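Local coordinates for Thiol:disulfide interchange protein (Klebsiella pneumoniae, PDB 6DXN) that probably acts as a DsbA-type thiol:disulfide oxidoreductase of the thioredoxin family, introducing disulfide bonds into proteins in the periplasm, at residues S30-P35 and M67-P72. Numbering follows the deposited sequence.
Sequences SFYCGP and MGPLGP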
ATOM      1  N   SER A  30      -1.173  -5.940  -2.416  1.00 13.83           N
ATOM      2  CA  SER A  30      -2.247  -6.893  -2.439  1.00 14.95           C
ATOM      3  C   SER A  30      -2.188  -7.684  -1.134  1.00 15.51           C
ATOM      4  O   SER A  30      -1.108  -8.108  -0.705  1.00 13.79           O
ATOM      5  CB  SER A  30      -2.162  -7.799  -3.641  1.00 14.90           C
ATOM      6  OG  SER A  30      -3.149  -8.803  -3.567  1.00 16.06           O
ATOM      7  N   PHE A  31      -3.350  -7.864  -0.503  1.00 14.78           N
ATOM      8  CA  PHE A  31      -3.376  -8.620   0.720  1.00 15.55           C
ATOM      9  C   PHE A  31      -3.018 -10.093   0.455  1.00 14.96           C
ATOM     10  O   PHE A  31      -2.799 -10.816   1.394  1.00 16.73           O
ATOM     11  CB  PHE A  31      -4.727  -8.495   1.423  1.00 14.83           C
ATOM     12  CG  PHE A  31      -4.951  -7.201   2.156  1.00 14.08           C
ATOM     13  CD1 PHE A  31      -4.332  -6.974   3.375  1.00 14.47           C
ATOM     14  CD2 PHE A  31      -5.808  -6.230   1.658  1.00 13.30           C
ATOM     15  CE1 PHE A  31      -4.552  -5.797   4.071  1.00 14.44           C
ATOM     16  CE2 PHE A  31      -6.024  -5.054   2.355  1.00 12.98           C
ATOM     17  CZ  PHE A  31      -5.388  -4.831   3.551  1.00 13.16           C
ATOM     18  N   TYR A  32      -2.990 -10.511  -0.821  1.00 16.14           N
ATOM     19  CA  TYR A  32      -2.635 -11.900  -1.224  1.00 16.74           C
ATOM     20  C   TYR A  32      -1.119 -12.069  -1.412  1.00 17.53           C
ATOM     21  O   TYR A  32      -0.611 -13.199  -1.460  1.00 17.62           O
ATOM     22  CB  TYR A  32      -3.210 -12.267  -2.597  1.00 16.43           C
ATOM     23  CG  TYR A  32      -4.682 -12.570  -2.710  1.00 16.39           C
ATOM     24  CD1 TYR A  32      -5.609 -11.565  -2.949  1.00 16.17           C
ATOM     25  CD2 TYR A  32      -5.143 -13.878  -2.667  1.00 17.69           C
ATOM     26  CE1 TYR A  32      -6.958 -11.847  -3.093  1.00 16.33           C
ATOM     27  CE2 TYR A  32      -6.490 -14.176  -2.809  1.00 17.16           C
ATOM     28  CZ  TYR A  32      -7.400 -13.156  -3.026  1.00 16.93           C
ATOM     29  OH  TYR A  32      -8.731 -13.438  -3.162  1.00 17.91           O
ATOM     30  N   CYS A  33      -0.414 -10.945  -1.558  1.00 16.16           N
ATOM     31  CA  CYS A  33       1.030 -10.912  -1.859  1.00 18.46           C
ATOM     32  C   CYS A  33       1.883 -11.123  -0.598  1.00 17.29           C
ATOM     33  O   CYS A  33       1.806 -10.343   0.346  1.00 17.81           O
ATOM     34  CB  CYS A  33       1.364  -9.578  -2.519  1.00 18.76           C
ATOM     35  SG  CYS A  33       3.078  -9.420  -3.080  1.00 23.25           S
ATOM     36  N   GLY A  34       2.706 -12.180  -0.605  1.00 16.69           N
ATOM     37  CA  GLY A  34       3.575 -12.509   0.536  1.00 16.44           C
ATOM     38  C   GLY A  34       4.492 -11.345   0.911  1.00 17.19           C
ATOM     39  O   GLY A  34       4.499 -10.895   2.057  1.00 17.55           O
ATOM     40  N   PRO A  35       5.320 -10.845  -0.033  1.00 15.82           N
ATOM     41  CA  PRO A  35       6.203  -9.706   0.229  1.00 15.94           C
ATOM     42  C   PRO A  35       5.432  -8.466   0.702  1.00 15.67           C
ATOM     43  O   PRO A  35       5.969  -7.664   1.455  1.00 13.94           O
ATOM     44  CB  PRO A  35       6.893  -9.463  -1.120  1.00 15.58           C
ATOM     45  CG  PRO A  35       6.838 -10.818  -1.795  1.00 15.63           C
ATOM     46  CD  PRO A  35       5.495 -11.391  -1.386  1.00 15.88           C
HETATM   47  N   MSE A  67      -6.151  -8.375  -8.598  1.00 23.45           N
HETATM   48  CA  MSE A  67      -5.425  -9.557  -8.117  1.00 23.67           C
HETATM   49  C   MSE A  67      -6.305 -10.420  -7.234  1.00 22.47           C
HETATM   50  O   MSE A  67      -6.857  -9.945  -6.253  1.00 21.22           O
HETATM   51  CB  MSE A  67      -4.150  -9.158  -7.356  1.00 26.10           C
HETATM   52  CG  MSE A  67      -3.029  -8.680  -8.294  1.00 26.45           C
HETATM   53 SE   MSE A  67      -1.456  -8.064  -7.254  1.00 32.19          SE
HETATM   54  CE  MSE A  67      -0.987  -9.756  -6.366  1.00 29.28           C
ATOM     55  N   GLY A  68      -6.453 -11.695  -7.620  1.00 20.99           N
ATOM     56  CA  GLY A  68      -7.217 -12.710  -6.858  1.00 20.40           C
ATOM     57  C   GLY A  68      -8.733 -12.506  -6.867  1.00 18.92           C
ATOM     58  O   GLY A  68      -9.236 -11.440  -7.221  1.00 19.67           O
ATOM     59  N   PRO A  69      -9.508 -13.544  -6.472  1.00 19.14           N
ATOM     60  CA  PRO A  69     -10.970 -13.451  -6.414  1.00 18.99           C
ATOM     61  C   PRO A  69     -11.522 -12.331  -5.509  1.00 18.21           C
ATOM     62  O   PRO A  69     -12.466 -11.654  -5.893  1.00 17.33           O
ATOM     63  CB  PRO A  69     -11.438 -14.804  -5.844  1.00 18.99           C
ATOM     64  CG  PRO A  69     -10.236 -15.734  -5.892  1.00 19.70           C
ATOM     65  CD  PRO A  69      -9.006 -14.884  -6.133  1.00 19.22           C
ATOM     66  N   LEU A  70     -10.920 -12.151  -4.327  1.00 18.12           N
ATOM     67  CA  LEU A  70     -11.376 -11.157  -3.322  1.00 17.92           C
ATOM     68  C   LEU A  70     -10.860  -9.739  -3.611  1.00 16.70           C
ATOM     69  O   LEU A  70     -11.281  -8.786  -2.927  1.00 15.98           O
ATOM     70  CB  LEU A  70     -10.886 -11.597  -1.938  1.00 18.65           C
ATOM     71  CG  LEU A  70     -11.544 -12.845  -1.357  1.00 20.15           C
ATOM     72  CD1 LEU A  70     -10.738 -13.396  -0.192  1.00 21.05           C
ATOM     73  CD2 LEU A  70     -12.974 -12.552  -0.934  1.00 20.82           C
ATOM     74  N   GLY A  71      -9.928  -9.611  -4.566  1.00 14.91           N
ATOM     75  CA  GLY A  71      -9.306  -8.319  -4.915  1.00 14.43           C
ATOM     76  C   GLY A  71     -10.252  -7.132  -4.738  1.00 13.07           C
ATOM     77  O   GLY A  71      -9.993  -6.246  -3.929  1.00 12.49           O
ATOM     78  N   PRO A  72     -11.371  -7.067  -5.490  1.00 13.58           N
ATOM     79  CA  PRO A  72     -12.328  -5.965  -5.352  1.00 13.36           C
ATOM     80  C   PRO A  72     -12.883  -5.795  -3.925  1.00 13.57           C
ATOM     81  O   PRO A  72     -12.838  -4.696  -3.391  1.00 12.63           O
ATOM     82  CB  PRO A  72     -13.431  -6.343  -6.358  1.00 14.00           C
ATOM     83  CG  PRO A  72     -12.699  -7.177  -7.386  1.00 13.89           C
ATOM     84  CD  PRO A  72     -11.752  -8.015  -6.553  1.00 14.15           C
TER
HETATM   85  O   HOH W   1      -5.936  -8.129  -4.593  1.00 14.91           O
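At the putative CxxC redox site of this thioredoxin-fold protein, Tyr32, in the turn just before Cys33, reaches across to residues 67-72, which lead into helix 71-83. Its OH accepts the backbone N-H of Leu70 at 2.8 Å, a nearly straight bond (160°), while Pro69 CD lies 3.3 Å from the same OH; Leu70 CB also touches the OH, and the Leu70 side chain crosses that of Tyr32 at about a right angle. Gly68 lies over one face of the ring in a CH-pi contact, its CA 4.2 Å from the ring centroid. With this bond and this contact, the phenol is held both at its tip and over a face. Deeper in, Ser30 OG, turned anti to its own N (chi1 174°), accepts the N-H of Tyr32, 3.2 Å from Ser30 OG to Tyr32 N, forming an ST turn inside the type I turn 30-33. The same OG donates to a water at 3.0 Å, which in turn donates to Met67 O at 2.6 Å, so one hydroxyl serves both the turn and the opposing loop. Selenomethionine Met67 bends at chi3 (63°) and lays CE 3.6 Å from Ser30 CB. The contact joins the loop after strand 25-29, where Cys33 N-caps helix 34-41, to the approach to helix 71-83; Leu74 of that helix touches both Tyr32 and Phe31, and Leu98 of helix 87-99 packs on Leu70 and Phe31.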